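Putative metal binding protein (Coccidioides immitis, PDB 3CVG) probably binds a small ligand or metal ion in the cleft between two lobes, as in periplasmic binding proteins, and holds a calcium ion in the crystal. Local coordinates at residues Y59-D62 / N68-K71; P98-F103 / E253-L258; V170-A173 / W179-Q182; R198-T203 / V220-G225; V267-K272 / Y279-Y284. One frame throughout, in Å; residues are numbered along the deposited sequence.

Contact 1 (Y59-D62 / N68-K71)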
# COMPACT_ATOMS: atom_id res chain seq x y z
N TYR A 59 -6.89 13.72 4.14
CA TYR A 59 -8.17 13.03 3.99
C TYR A 59 -7.90 11.55 3.72
O TYR A 59 -7.17 11.21 2.80
CB TYR A 59 -8.95 13.63 2.82
CG TYR A 59 -9.63 14.93 3.15
CD1 TYR A 59 -10.92 14.96 3.69
CD2 TYR A 59 -8.97 16.15 2.95
CE1 TYR A 59 -11.54 16.16 4.01
CE2 TYR A 59 -9.59 17.35 3.27
CZ TYR A 59 -10.87 17.36 3.79
OH TYR A 59 -11.46 18.55 4.10
N LYS A 60 -8.50 10.69 4.54
CA LYS A 60 -8.32 9.25 4.40
C LYS A 60 -9.18 8.69 3.28
O LYS A 60 -10.41 8.79 3.32
CB LYS A 60 -8.67 8.56 5.72
CG LYS A 60 -8.38 7.07 5.74
CD LYS A 60 -8.58 6.52 7.15
CE LYS A 60 -8.09 5.08 7.26
NZ LYS A 60 -8.16 4.57 8.66
N SER A 61 -8.53 8.10 2.28
CA SER A 61 -9.25 7.54 1.15
C SER A 61 -8.41 6.56 0.33
O SER A 61 -7.20 6.75 0.18
CB SER A 61 -9.74 8.67 0.24
OG SER A 61 -8.67 9.53 -0.12
N ASP A 62 -9.05 5.52 -0.18
CA ASP A 62 -8.33 4.55 -1.00
C ASP A 62 -8.08 5.23 -2.34
O ASP A 62 -8.54 6.35 -2.56
CB ASP A 62 -9.14 3.25 -1.16
CG ASP A 62 -10.39 3.42 -2.02
OD1 ASP A 62 -10.67 4.54 -2.49
OD2 ASP A 62 -11.09 2.41 -2.22
N ASN A 68 -11.50 10.48 -6.85
CA ASN A 68 -12.85 11.06 -6.86
C ASN A 68 -12.81 12.42 -6.19
O ASN A 68 -13.50 13.36 -6.61
CB ASN A 68 -13.85 10.15 -6.13
CG ASN A 68 -14.19 8.89 -6.90
OD1 ASN A 68 -14.34 8.92 -8.12
ND2 ASN A 68 -14.32 7.78 -6.19
N TYR A 69 -12.02 12.53 -5.12
CA TYR A 69 -11.87 13.78 -4.40
C TYR A 69 -11.19 14.82 -5.28
O TYR A 69 -11.60 15.97 -5.33
CB TYR A 69 -11.03 13.59 -3.12
CG TYR A 69 -11.75 12.89 -2.00
CD1 TYR A 69 -13.14 12.82 -1.96
CD2 TYR A 69 -11.03 12.34 -0.94
CE1 TYR A 69 -13.79 12.22 -0.89
CE2 TYR A 69 -11.67 11.74 0.14
CZ TYR A 69 -13.05 11.69 0.16
OH TYR A 69 -13.69 11.10 1.22
N LEU A 70 -10.13 14.40 -5.97
CA LEU A 70 -9.40 15.32 -6.85
C LEU A 70 -10.36 15.82 -7.92
O LEU A 70 -10.29 16.98 -8.33
CB LEU A 70 -8.22 14.60 -7.51
CG LEU A 70 -7.09 14.16 -6.57
CD1 LEU A 70 -6.14 13.23 -7.32
CD2 LEU A 70 -6.35 15.38 -6.04
N LYS A 71 -11.27 14.95 -8.35
CA LYS A 71 -12.24 15.31 -9.37
C LYS A 71 -13.23 16.34 -8.86
O LYS A 71 -13.55 17.30 -9.56
CB LYS A 71 -12.99 14.08 -9.85
CG LYS A 71 -13.96 14.36 -10.98
CD LYS A 71 -14.41 13.07 -11.65
CE LYS A 71 -15.17 13.34 -12.94
NZ LYS A 71 -16.46 14.05 -12.69
O HOH W 1 -12.11 10.93 3.68

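Contact 2 (P98-F103 / E253-L258)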
# COMPACT_ATOMS: atom_id res chain seq x y z
N PRO A 98 2.60 15.41 -15.41
CA PRO A 98 2.58 13.97 -15.17
C PRO A 98 2.37 13.66 -13.70
O PRO A 98 2.22 14.58 -12.88
CB PRO A 98 3.96 13.54 -15.63
CG PRO A 98 4.80 14.65 -15.05
CD PRO A 98 3.99 15.91 -15.37
N SER A 99 2.36 12.38 -13.37
CA SER A 99 2.21 11.95 -11.98
C SER A 99 3.62 12.04 -11.42
O SER A 99 4.58 12.17 -12.19
CB SER A 99 1.72 10.50 -11.90
OG SER A 99 2.71 9.60 -12.36
N TYR A 100 3.76 11.97 -10.10
CA TYR A 100 5.07 12.06 -9.45
C TYR A 100 5.35 10.81 -8.62
O TYR A 100 4.59 10.50 -7.70
CB TYR A 100 5.12 13.29 -8.55
CG TYR A 100 4.85 14.59 -9.28
CD1 TYR A 100 5.86 15.25 -9.98
CD2 TYR A 100 3.58 15.16 -9.28
CE1 TYR A 100 5.61 16.43 -10.67
CE2 TYR A 100 3.31 16.34 -9.97
CZ TYR A 100 4.34 16.97 -10.66
OH TYR A 100 4.09 18.13 -11.35
N TYR A 101 6.42 10.09 -8.94
CA TYR A 101 6.79 8.89 -8.20
C TYR A 101 7.24 9.38 -6.82
O TYR A 101 8.24 10.08 -6.72
CB TYR A 101 7.95 8.16 -8.89
CG TYR A 101 7.95 6.65 -8.70
CD1 TYR A 101 7.60 6.07 -7.48
CD2 TYR A 101 8.35 5.80 -9.74
CE1 TYR A 101 7.63 4.68 -7.30
CE2 TYR A 101 8.39 4.42 -9.57
CZ TYR A 101 8.02 3.86 -8.34
OH TYR A 101 8.04 2.49 -8.18
N ALA A 102 6.51 8.99 -5.78
CA ALA A 102 6.81 9.43 -4.41
C ALA A 102 7.69 8.49 -3.59
O ALA A 102 8.70 8.90 -3.02
CB ALA A 102 5.51 9.70 -3.66
N PHE A 103 7.28 7.23 -3.50
CA PHE A 103 8.05 6.25 -2.74
C PHE A 103 7.64 4.83 -3.12
O PHE A 103 6.69 4.63 -3.88
CB PHE A 103 7.89 6.49 -1.23
CG PHE A 103 6.49 6.36 -0.71
CD1 PHE A 103 5.97 5.11 -0.35
CD2 PHE A 103 5.68 7.48 -0.57
CE1 PHE A 103 4.68 4.99 0.14
CE2 PHE A 103 4.37 7.37 -0.08
CZ PHE A 103 3.88 6.12 0.27
N GLU A 253 3.98 23.10 -5.59
CA GLU A 253 5.13 23.25 -4.70
C GLU A 253 5.38 21.95 -3.96
O GLU A 253 6.51 21.46 -3.90
CB GLU A 253 4.87 24.36 -3.67
CG GLU A 253 4.91 25.76 -4.24
CD GLU A 253 6.31 26.19 -4.63
OE1 GLU A 253 7.18 26.27 -3.74
OE2 GLU A 253 6.53 26.45 -5.83
N PHE A 254 4.32 21.38 -3.39
CA PHE A 254 4.44 20.13 -2.66
C PHE A 254 4.96 19.04 -3.59
O PHE A 254 5.88 18.30 -3.24
CB PHE A 254 3.10 19.70 -2.07
CG PHE A 254 3.18 18.44 -1.26
CD1 PHE A 254 3.97 18.39 -0.12
CD2 PHE A 254 2.48 17.30 -1.64
CE1 PHE A 254 4.08 17.22 0.62
CE2 PHE A 254 2.58 16.12 -0.90
CZ PHE A 254 3.39 16.08 0.23
N ALA A 255 4.36 18.94 -4.78
CA ALA A 255 4.77 17.93 -5.74
C ALA A 255 6.28 18.00 -5.99
O ALA A 255 6.99 17.00 -5.85
CB ALA A 255 4.01 18.11 -7.05
N LYS A 256 6.77 19.19 -6.35
CA LYS A 256 8.19 19.40 -6.61
C LYS A 256 9.06 19.06 -5.41
O LYS A 256 10.09 18.39 -5.54
CB LYS A 256 8.43 20.87 -6.99
CG LYS A 256 8.48 21.15 -8.49
CD LYS A 256 9.73 20.53 -9.11
CE LYS A 256 9.97 21.05 -10.52
NZ LYS A 256 11.29 20.57 -11.04
N TRP A 257 8.65 19.53 -4.24
CA TRP A 257 9.38 19.27 -3.01
C TRP A 257 9.46 17.78 -2.69
O TRP A 257 10.53 17.25 -2.35
CB TRP A 257 8.71 20.00 -1.84
CG TRP A 257 9.34 19.71 -0.53
CD1 TRP A 257 10.42 20.33 0.02
CD2 TRP A 257 8.95 18.69 0.40
NE1 TRP A 257 10.74 19.76 1.23
CE2 TRP A 257 9.85 18.75 1.49
CE3 TRP A 257 7.94 17.72 0.41
CZ2 TRP A 257 9.77 17.87 2.58
CZ3 TRP A 257 7.85 16.85 1.49
CH2 TRP A 257 8.77 16.94 2.56
N LEU A 258 8.33 17.10 -2.81
CA LEU A 258 8.25 15.67 -2.53
C LEU A 258 9.29 14.80 -3.24
O LEU A 258 9.85 13.89 -2.65
CB LEU A 258 6.85 15.16 -2.87
CG LEU A 258 6.61 13.66 -2.66
CD1 LEU A 258 6.72 13.33 -1.17
CD2 LEU A 258 5.24 13.30 -3.18

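Contact 3 (V170-A173 / W179-Q182)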
# COMPACT_ATOMS: atom_id res chain seq x y z
N VAL A 170 -10.16 -18.08 -9.81
CA VAL A 170 -11.10 -17.07 -9.34
C VAL A 170 -11.76 -17.68 -8.09
O VAL A 170 -12.89 -18.15 -8.14
CB VAL A 170 -12.21 -16.77 -10.38
CG1 VAL A 170 -12.94 -15.49 -9.99
CG2 VAL A 170 -11.61 -16.63 -11.79
N PRO A 171 -11.04 -17.67 -6.96
CA PRO A 171 -11.51 -18.23 -5.68
C PRO A 171 -12.86 -17.73 -5.17
O PRO A 171 -13.61 -18.49 -4.55
CB PRO A 171 -10.38 -17.88 -4.70
CG PRO A 171 -9.18 -17.76 -5.59
CD PRO A 171 -9.72 -17.04 -6.79
N TRP A 172 -13.15 -16.45 -5.41
CA TRP A 172 -14.40 -15.85 -4.94
C TRP A 172 -15.61 -16.16 -5.81
O TRP A 172 -16.74 -16.02 -5.35
CB TRP A 172 -14.24 -14.34 -4.83
CG TRP A 172 -13.70 -13.72 -6.08
CD1 TRP A 172 -14.41 -13.27 -7.15
CD2 TRP A 172 -12.32 -13.52 -6.41
NE1 TRP A 172 -13.57 -12.81 -8.12
CE2 TRP A 172 -12.27 -12.95 -7.70
CE3 TRP A 172 -11.11 -13.77 -5.74
CZ2 TRP A 172 -11.07 -12.62 -8.34
CZ3 TRP A 172 -9.91 -13.44 -6.37
CH2 TRP A 172 -9.90 -12.87 -7.66
N ALA A 173 -15.37 -16.55 -7.06
CA ALA A 173 -16.46 -16.85 -8.01
C ALA A 173 -17.11 -18.19 -7.67
O ALA A 173 -16.49 -19.04 -7.01
CB ALA A 173 -15.92 -16.87 -9.43
N TRP A 179 -11.80 -22.20 1.13
CA TRP A 179 -10.52 -21.89 1.79
C TRP A 179 -10.12 -20.41 1.57
O TRP A 179 -9.15 -19.91 2.17
CB TRP A 179 -9.41 -22.80 1.26
CG TRP A 179 -9.38 -22.96 -0.24
CD1 TRP A 179 -9.96 -23.96 -0.96
CD2 TRP A 179 -8.71 -22.12 -1.18
NE1 TRP A 179 -9.69 -23.79 -2.30
CE2 TRP A 179 -8.92 -22.67 -2.46
CE3 TRP A 179 -7.95 -20.95 -1.07
CZ2 TRP A 179 -8.40 -22.10 -3.63
CZ3 TRP A 179 -7.43 -20.37 -2.22
CH2 TRP A 179 -7.66 -20.95 -3.49
N TYR A 180 -10.85 -19.72 0.69
CA TYR A 180 -10.60 -18.30 0.42
C TYR A 180 -11.39 -17.60 1.51
O TYR A 180 -12.61 -17.41 1.41
CB TYR A 180 -11.11 -17.92 -0.98
CG TYR A 180 -10.72 -16.52 -1.43
CD1 TYR A 180 -9.40 -16.21 -1.75
CD2 TYR A 180 -11.69 -15.52 -1.56
CE1 TYR A 180 -9.05 -14.92 -2.20
CE2 TYR A 180 -11.35 -14.24 -2.00
CZ TYR A 180 -10.03 -13.95 -2.32
OH TYR A 180 -9.70 -12.67 -2.77
N HIS A 181 -10.67 -17.22 2.57
CA HIS A 181 -11.23 -16.62 3.76
C HIS A 181 -11.36 -15.10 3.77
O HIS A 181 -10.37 -14.37 3.76
CB HIS A 181 -10.40 -17.06 4.97
CG HIS A 181 -10.87 -16.51 6.28
ND1 HIS A 181 -10.04 -16.38 7.37
CD2 HIS A 181 -12.08 -16.06 6.67
CE1 HIS A 181 -10.72 -15.86 8.38
NE2 HIS A 181 -11.96 -15.66 7.98
N GLN A 182 -12.61 -14.65 3.80
CA GLN A 182 -12.94 -13.24 3.83
C GLN A 182 -12.96 -12.74 5.26
O GLN A 182 -13.84 -13.12 6.04
CB GLN A 182 -14.32 -13.00 3.19
CG GLN A 182 -14.38 -13.24 1.69
CD GLN A 182 -15.79 -13.03 1.13
OE1 GLN A 182 -16.57 -12.24 1.65
NE2 GLN A 182 -16.09 -13.73 0.05

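Contact 4 (R198-T203 / V220-G225)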
# COMPACT_ATOMS: atom_id res chain seq x y z
N ARG A 198 -3.61 -19.45 11.50
CA ARG A 198 -2.67 -20.25 10.72
C ARG A 198 -3.01 -20.25 9.23
O ARG A 198 -3.09 -21.30 8.60
CB ARG A 198 -2.61 -21.69 11.25
CG ARG A 198 -2.07 -21.80 12.67
CD ARG A 198 -1.98 -23.25 13.11
NE ARG A 198 -3.31 -23.82 13.31
CZ ARG A 198 -3.56 -25.11 13.43
NH1 ARG A 198 -2.57 -25.99 13.38
NH2 ARG A 198 -4.81 -25.53 13.62
N GLU A 199 -3.21 -19.06 8.67
CA GLU A 199 -3.52 -18.94 7.25
C GLU A 199 -2.47 -18.10 6.54
O GLU A 199 -1.76 -17.31 7.17
CB GLU A 199 -4.90 -18.28 7.07
CG GLU A 199 -6.02 -18.95 7.84
CD GLU A 199 -7.38 -18.29 7.64
OE1 GLU A 199 -7.44 -17.09 7.26
OE2 GLU A 199 -8.39 -18.97 7.87
N TYR A 200 -2.37 -18.29 5.24
CA TYR A 200 -1.45 -17.50 4.44
C TYR A 200 -2.21 -16.23 4.09
O TYR A 200 -3.45 -16.23 4.08
CB TYR A 200 -1.09 -18.22 3.14
CG TYR A 200 -0.28 -19.49 3.32
CD1 TYR A 200 1.09 -19.51 3.10
CD2 TYR A 200 -0.90 -20.69 3.69
CE1 TYR A 200 1.84 -20.69 3.22
CE2 TYR A 200 -0.18 -21.87 3.81
CZ TYR A 200 1.20 -21.87 3.57
OH TYR A 200 1.91 -23.05 3.67
N THR A 201 -1.48 -15.15 3.83
CA THR A 201 -2.12 -13.91 3.44
C THR A 201 -1.11 -12.94 2.86
O THR A 201 0.08 -13.02 3.15
CB THR A 201 -2.80 -13.22 4.65
OG1 THR A 201 -3.65 -12.18 4.17
CG2 THR A 201 -1.76 -12.61 5.59
N ILE A 202 -1.60 -12.03 2.02
CA ILE A 202 -0.75 -11.00 1.46
C ILE A 202 -0.99 -9.83 2.41
O ILE A 202 -2.14 -9.52 2.73
CB ILE A 202 -1.17 -10.61 0.03
CG1 ILE A 202 -0.74 -11.71 -0.95
CG2 ILE A 202 -0.57 -9.27 -0.35
CD1 ILE A 202 0.77 -11.86 -1.13
N THR A 203 0.10 -9.23 2.87
CA THR A 203 0.05 -8.10 3.79
C THR A 203 1.14 -7.13 3.32
O THR A 203 1.72 -7.32 2.26
CB THR A 203 0.31 -8.57 5.26
OG1 THR A 203 0.17 -7.47 6.16
CG2 THR A 203 1.71 -9.16 5.41
N VAL A 220 5.78 -16.98 9.12
CA VAL A 220 6.97 -17.02 8.29
C VAL A 220 6.78 -16.14 7.05
O VAL A 220 5.70 -16.11 6.47
CB VAL A 220 7.26 -18.47 7.80
CG1 VAL A 220 8.33 -18.45 6.73
CG2 VAL A 220 7.69 -19.35 8.98
N ILE A 221 7.82 -15.41 6.66
CA ILE A 221 7.75 -14.56 5.47
C ILE A 221 8.18 -15.43 4.30
O ILE A 221 9.36 -15.76 4.18
CB ILE A 221 8.70 -13.34 5.56
CG1 ILE A 221 8.26 -12.43 6.70
CG2 ILE A 221 8.72 -12.58 4.22
CD1 ILE A 221 9.28 -11.33 7.03
N TYR A 222 7.24 -15.80 3.44
CA TYR A 222 7.57 -16.64 2.29
C TYR A 222 8.04 -15.83 1.09
O TYR A 222 8.73 -16.35 0.22
CB TYR A 222 6.36 -17.51 1.92
CG TYR A 222 6.10 -18.57 2.97
CD1 TYR A 222 6.95 -19.67 3.10
CD2 TYR A 222 5.05 -18.44 3.88
CE1 TYR A 222 6.77 -20.61 4.11
CE2 TYR A 222 4.86 -19.37 4.90
CZ TYR A 222 5.73 -20.45 5.01
OH TYR A 222 5.59 -21.36 6.03
N LYS A 223 7.67 -14.55 1.04
CA LYS A 223 8.10 -13.71 -0.07
C LYS A 223 7.85 -12.26 0.28
O LYS A 223 6.75 -11.89 0.69
CB LYS A 223 7.33 -14.06 -1.35
CG LYS A 223 7.80 -13.31 -2.59
CD LYS A 223 9.25 -13.63 -2.94
CE LYS A 223 9.70 -12.92 -4.22
NZ LYS A 223 9.67 -11.41 -4.14
N LYS A 224 8.89 -11.44 0.12
CA LYS A 224 8.83 -10.02 0.39
C LYS A 224 9.15 -9.29 -0.90
O LYS A 224 10.10 -9.65 -1.61
CB LYS A 224 9.85 -9.62 1.46
CG LYS A 224 9.75 -8.15 1.88
CD LYS A 224 10.91 -7.74 2.78
CE LYS A 224 10.70 -6.35 3.36
NZ LYS A 224 11.82 -5.93 4.25
N GLY A 225 8.36 -8.27 -1.23
CA GLY A 225 8.59 -7.54 -2.45
C GLY A 225 9.93 -6.81 -2.46
O GLY A 225 10.38 -6.31 -1.44

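Contact 5 (V267-K272 / Y279-Y284)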
# COMPACT_ATOMS: atom_id res chain seq x y z
N VAL A 267 13.08 12.84 3.82
CA VAL A 267 12.17 12.51 4.92
C VAL A 267 11.71 11.05 4.83
O VAL A 267 11.54 10.39 5.85
CB VAL A 267 10.92 13.41 4.91
CG1 VAL A 267 9.95 12.99 6.01
CG2 VAL A 267 11.33 14.87 5.10
N ILE A 268 11.51 10.57 3.61
CA ILE A 268 11.09 9.19 3.40
C ILE A 268 12.22 8.23 3.74
O ILE A 268 12.02 7.23 4.43
CB ILE A 268 10.68 8.94 1.93
CG1 ILE A 268 9.40 9.72 1.61
CG2 ILE A 268 10.50 7.45 1.67
CD1 ILE A 268 9.06 9.75 0.15
N GLU A 269 13.42 8.55 3.26
CA GLU A 269 14.58 7.72 3.51
C GLU A 269 14.85 7.56 5.01
O GLU A 269 15.45 6.58 5.44
CB GLU A 269 15.80 8.33 2.81
CG GLU A 269 17.00 7.40 2.68
CD GLU A 269 17.81 7.69 1.43
OE1 GLU A 269 18.25 8.84 1.25
OE2 GLU A 269 17.99 6.76 0.61
N GLY A 270 14.38 8.52 5.80
CA GLY A 270 14.60 8.46 7.23
C GLY A 270 13.37 8.11 8.07
O GLY A 270 13.47 8.05 9.29
N PHE A 271 12.23 7.88 7.42
CA PHE A 271 11.01 7.55 8.15
C PHE A 271 11.05 6.10 8.60
O PHE A 271 11.08 5.19 7.78
CB PHE A 271 9.78 7.79 7.28
CG PHE A 271 8.49 7.61 8.01
CD1 PHE A 271 8.24 8.32 9.19
CD2 PHE A 271 7.51 6.74 7.53
CE1 PHE A 271 7.04 8.16 9.88
CE2 PHE A 271 6.31 6.58 8.21
CZ PHE A 271 6.07 7.29 9.39
N LYS A 272 11.03 5.90 9.91
CA LYS A 272 11.12 4.56 10.46
C LYS A 272 9.95 4.07 11.29
O LYS A 272 9.12 4.85 11.76
CB LYS A 272 12.38 4.45 11.32
CG LYS A 272 13.68 4.62 10.56
CD LYS A 272 14.84 4.24 11.46
CE LYS A 272 16.07 3.87 10.66
NZ LYS A 272 17.10 3.25 11.53
N TYR A 279 9.61 2.72 4.09
CA TYR A 279 9.51 2.76 2.64
C TYR A 279 10.84 3.04 1.94
O TYR A 279 11.75 3.63 2.53
CB TYR A 279 8.53 3.85 2.20
CG TYR A 279 7.16 3.81 2.84
CD1 TYR A 279 6.72 4.86 3.65
CD2 TYR A 279 6.29 2.76 2.59
CE1 TYR A 279 5.44 4.86 4.19
CE2 TYR A 279 5.00 2.75 3.13
CZ TYR A 279 4.58 3.80 3.93
OH TYR A 279 3.31 3.82 4.45
N SER A 280 10.94 2.63 0.69
CA SER A 280 12.14 2.89 -0.09
C SER A 280 11.91 4.18 -0.85
O SER A 280 10.79 4.50 -1.24
CB SER A 280 12.43 1.76 -1.08
OG SER A 280 12.83 0.58 -0.41
N PRO A 281 12.98 4.96 -1.06
CA PRO A 281 12.84 6.22 -1.80
C PRO A 281 12.42 5.91 -3.23
O PRO A 281 12.58 4.79 -3.70
CB PRO A 281 14.25 6.81 -1.73
CG PRO A 281 14.77 6.28 -0.42
CD PRO A 281 14.32 4.85 -0.46
N ALA A 282 11.87 6.90 -3.92
CA ALA A 282 11.47 6.71 -5.31
C ALA A 282 12.73 6.37 -6.11
O ALA A 282 13.83 6.71 -5.70
CB ALA A 282 10.83 7.97 -5.86
N PRO A 283 12.58 5.70 -7.26
CA PRO A 283 13.75 5.34 -8.08
C PRO A 283 14.51 6.59 -8.56
O PRO A 283 13.93 7.66 -8.71
CB PRO A 283 13.13 4.56 -9.25
CG PRO A 283 11.85 4.01 -8.67
CD PRO A 283 11.34 5.16 -7.85
N TYR A 284 15.81 6.43 -8.79
CA TYR A 284 16.65 7.52 -9.27
C TYR A 284 16.05 8.18 -10.51
O TYR A 284 15.60 7.51 -11.43
CB TYR A 284 18.05 7.00 -9.64
CG TYR A 284 18.96 8.04 -10.26
CD1 TYR A 284 19.83 8.79 -9.46
CD2 TYR A 284 18.94 8.29 -11.63
CE1 TYR A 284 20.66 9.77 -10.03
CE2 TYR A 284 19.76 9.25 -12.20
CZ TYR A 284 20.61 9.98 -11.40
OH TYR A 284 21.42 10.95 -11.96
O HOH W 2 10.51 5.11 5.09

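Contact 1 (Y59-D62 / N68-K71)
Tyr69 CG lies anti to its own carbonyl carbon (chi1 -74°), and this carries the ring from the helix toward Ser61 and Tyr59. On the other side, Ser61 OG sits between its backbone N and carbonyl carbon (chi1 53°). This puts OG next to the CE2 and CD2 part of the Tyr69 ring, where Ser61 CB also touches. Ser61 CB is 3.6 Å from Tyr69 CE2, and Ser61 OG is 3.7 Å from the same carbon. The approach of CB is oblique to the ring. Tyr59 adds a looser apolar contact, with its CB 4.3 Å from Tyr69 CE2. No direct hydrogen bond joins the two segments. A water bridges them instead. It donates to Lys60 O at 2.8 Å and lies 2.9 Å from Tyr69 OH, so the phenol end is tied to the strand backbone. The hydroxyl of Ser61 bonds with Thr66 OG1 in the first turns of the helix. The contact closes the short connection from strand 55-60 to helix 63-71, with Asp62 as the N-cap and its OD1 accepting from Val65 N. Strand 55-60 runs parallel to strand 20-26, with backbone bonds from Tyr59 and Ser61 to Asn26. Val75, in the loop after the helix, touches both Tyr59 and Tyr69.

Contact 2 (P98-F103 / E253-L258)
Strand 100-111 packs on helix 248-259 here, with Tyr100 and Ala102 meeting Ala255 and Leu258. The strand has a classic beta bulge at this point: Ala102 and Phe103 both face Ala237 of the neighbouring strand 234-241. The contact has two apolar pairs, each made by a strand residue and a helix residue. In the first, the methyl of Ala255 lies over one face of the Tyr100 ring as a CH-pi contact. Ala255 CB is 3.8 Å from the ring centroid and 23° off the ring normal. Its nearest ring atom is Tyr100 CE2, at 3.5 Å. Pro98 O lies over the opposite face, so the ring lies between the two, each offset toward the rim. In the second pair, Leu258 CD2 reaches Ala102 CB at 3.6 Å. Chi1 (179°) and chi2 (65°) of Leu258 together bring this branch to the strand. The small alanines are consistent with the close approach, with Ala102 CA and Leu258 CA 6.7 Å apart. At the ring's polar end, Tyr100 OH bonds to Lys252 NZ. Gln265 NE2 bonds both Ala102 O and Leu258 O, which joins the two segments through a third residue. Helix 34-47 packs against helix 248-259, where Leu258 touches Leu38.

Contact 3 (V170-A173 / W179-Q182)
Tyr180, Pro171 and Trp172 carry this contact between a type I beta turn and the short strand that follows it. The turn runs from Val170 to Ala173 and is closed by Ala173 N bonding to Val170 O. Pro171 is its second residue and turns its ring onto the tyrosine. Pro171 CB lies over one face of the Tyr180 ring, 3.9 Å from the centroid and 28° off the ring normal, a CH-pi contact. The closest ring atom to Pro171 CB is Tyr180 CD1, at 3.5 Å. Tyr180 CG is anti to its backbone N (chi1 -172°), which swings the phenol back toward the turn. Trp172 meets the far end of the same ring. Its six-membered ring and the Tyr180 ring are tilted at 51°, with centroids 5.6 Å apart, an oblique pair. Trp179 adds a lighter apolar contact with the tip of the proline. Tyr180 is buried, and its hydroxyl bonds to Glu160 OE1 and Ser149 OG. Trp164 of helix 155-166 touches Pro171, Trp179 and Tyr180. The turn and strand thus close an aromatic cluster against that helix. Strand 180-182 also runs parallel to strand 147-149. At the polar end of the phenol, Trp172 CE3 lies 3.5 Å from Tyr180 OH and 3.6 Å from Tyr180 CZ.

Contact 4 (R198-T203 / V220-G225)
Two tyrosine rings, Tyr200 and Tyr222, make the whole contact between strands that are not paired with each other. The CA atoms nearest across it, those of Tyr200 and Val220, are 9.3 Å apart. The side chains bridge that gap and cross at about a right angle. Their ring planes are tilted at 38° and the centroids are 5.6 Å apart, an oblique pair. Tyr200 CE1 touches Tyr222 CE2 at 3.7 Å, and Tyr222 CD2 follows at 4.0 Å from Tyr200 CE1. Both residues use the same first torsion (chi1 -67° in Tyr200, -69° in Tyr222), which sets each ring beside its own backbone N, and from there the rims meet. Val220 CG1 lies over one face of the Tyr222 ring. Tyr200 OH bonds to Asn115 OD1 and to Ala117 N. Tyr222 OH bonds to Pro112 O. These bonds tie both rings to the loop after strand 100-111. Tyr222 also takes part in a classic beta bulge, since it and Lys223 both face Leu109. Strand 100-111 pairs antiparallel with strand 200-204 and with strand 220-224, so it joins the two segments. Helix 125-138 adds packing through Met132, which touches Tyr200, and Met128, which touches Lys223.

Contact 5 (V267-K272 / Y279-Y284)
Ile268, Phe271 and Tyr279 enclose the inner part of this contact, while Glu269 meets Pro281 on the solvent side. Ile268 CG2 is anti to the backbone N, which points this methyl at the strand. It lies 4.1 Å from Tyr279 CB, and the two side chains cross at about a right angle. Ser280 O and Pro281 CA are also near the methyl. Tyr279 CE1 comes to the edge of the Phe271 ring, 4.4 Å from Phe271 CD2. Leu34 of helix 34-47 touches both rings, and Phe103 meets the Tyr279 ring. The polar end of that tyrosine bonds to Ser32 OG. On the outer side the touch is closer, but it is made by an exposed residue. Glu269 OE2 is 3.4 Å from Pro281 CG, a plain contact of a carboxylate with a ring carbon. Within these two segments a water links the backbones. It accepts from Tyr279 N at 2.7 Å. It can give to Ile268 O at 2.7 Å and to Phe271 O at 2.8 Å, though other acceptors nearby compete for its two protons. Strand 276-281 runs back past helix 264-269, beside strand 100-111. Direct bonds come earlier in that strand, from Gln277 NE2 to Glu269 O and between the Leu278 and Phe271 backbones. The chemistry suggests that apolar packing and a shared water continue the join where those bonds stop.

Contacts 2, 3 and 4 are buried, while contacts 1 and 5 are only partly so. Contact 2 lies on strand 100-111, and strand 276-281 of contact 5 pairs with it. These two contacts touch: Ala102 O lies 3.3 Å from Ile268 CD1. The same long strand runs on to contact 4, on the opposite side of the chain's centre from contact 2. Contacts 3 and 4 meet through His181 ND1 and Glu199 OE1, at 2.7 Å, a probable hydrogen bond. None of the five has a direct hydrogen bond across its segments. Contacts 1 and 5 use a bridging water. Contact 2 relies on methyl packing, contact 3 on a proline among aromatic rings, and contact 4 on ring against ring.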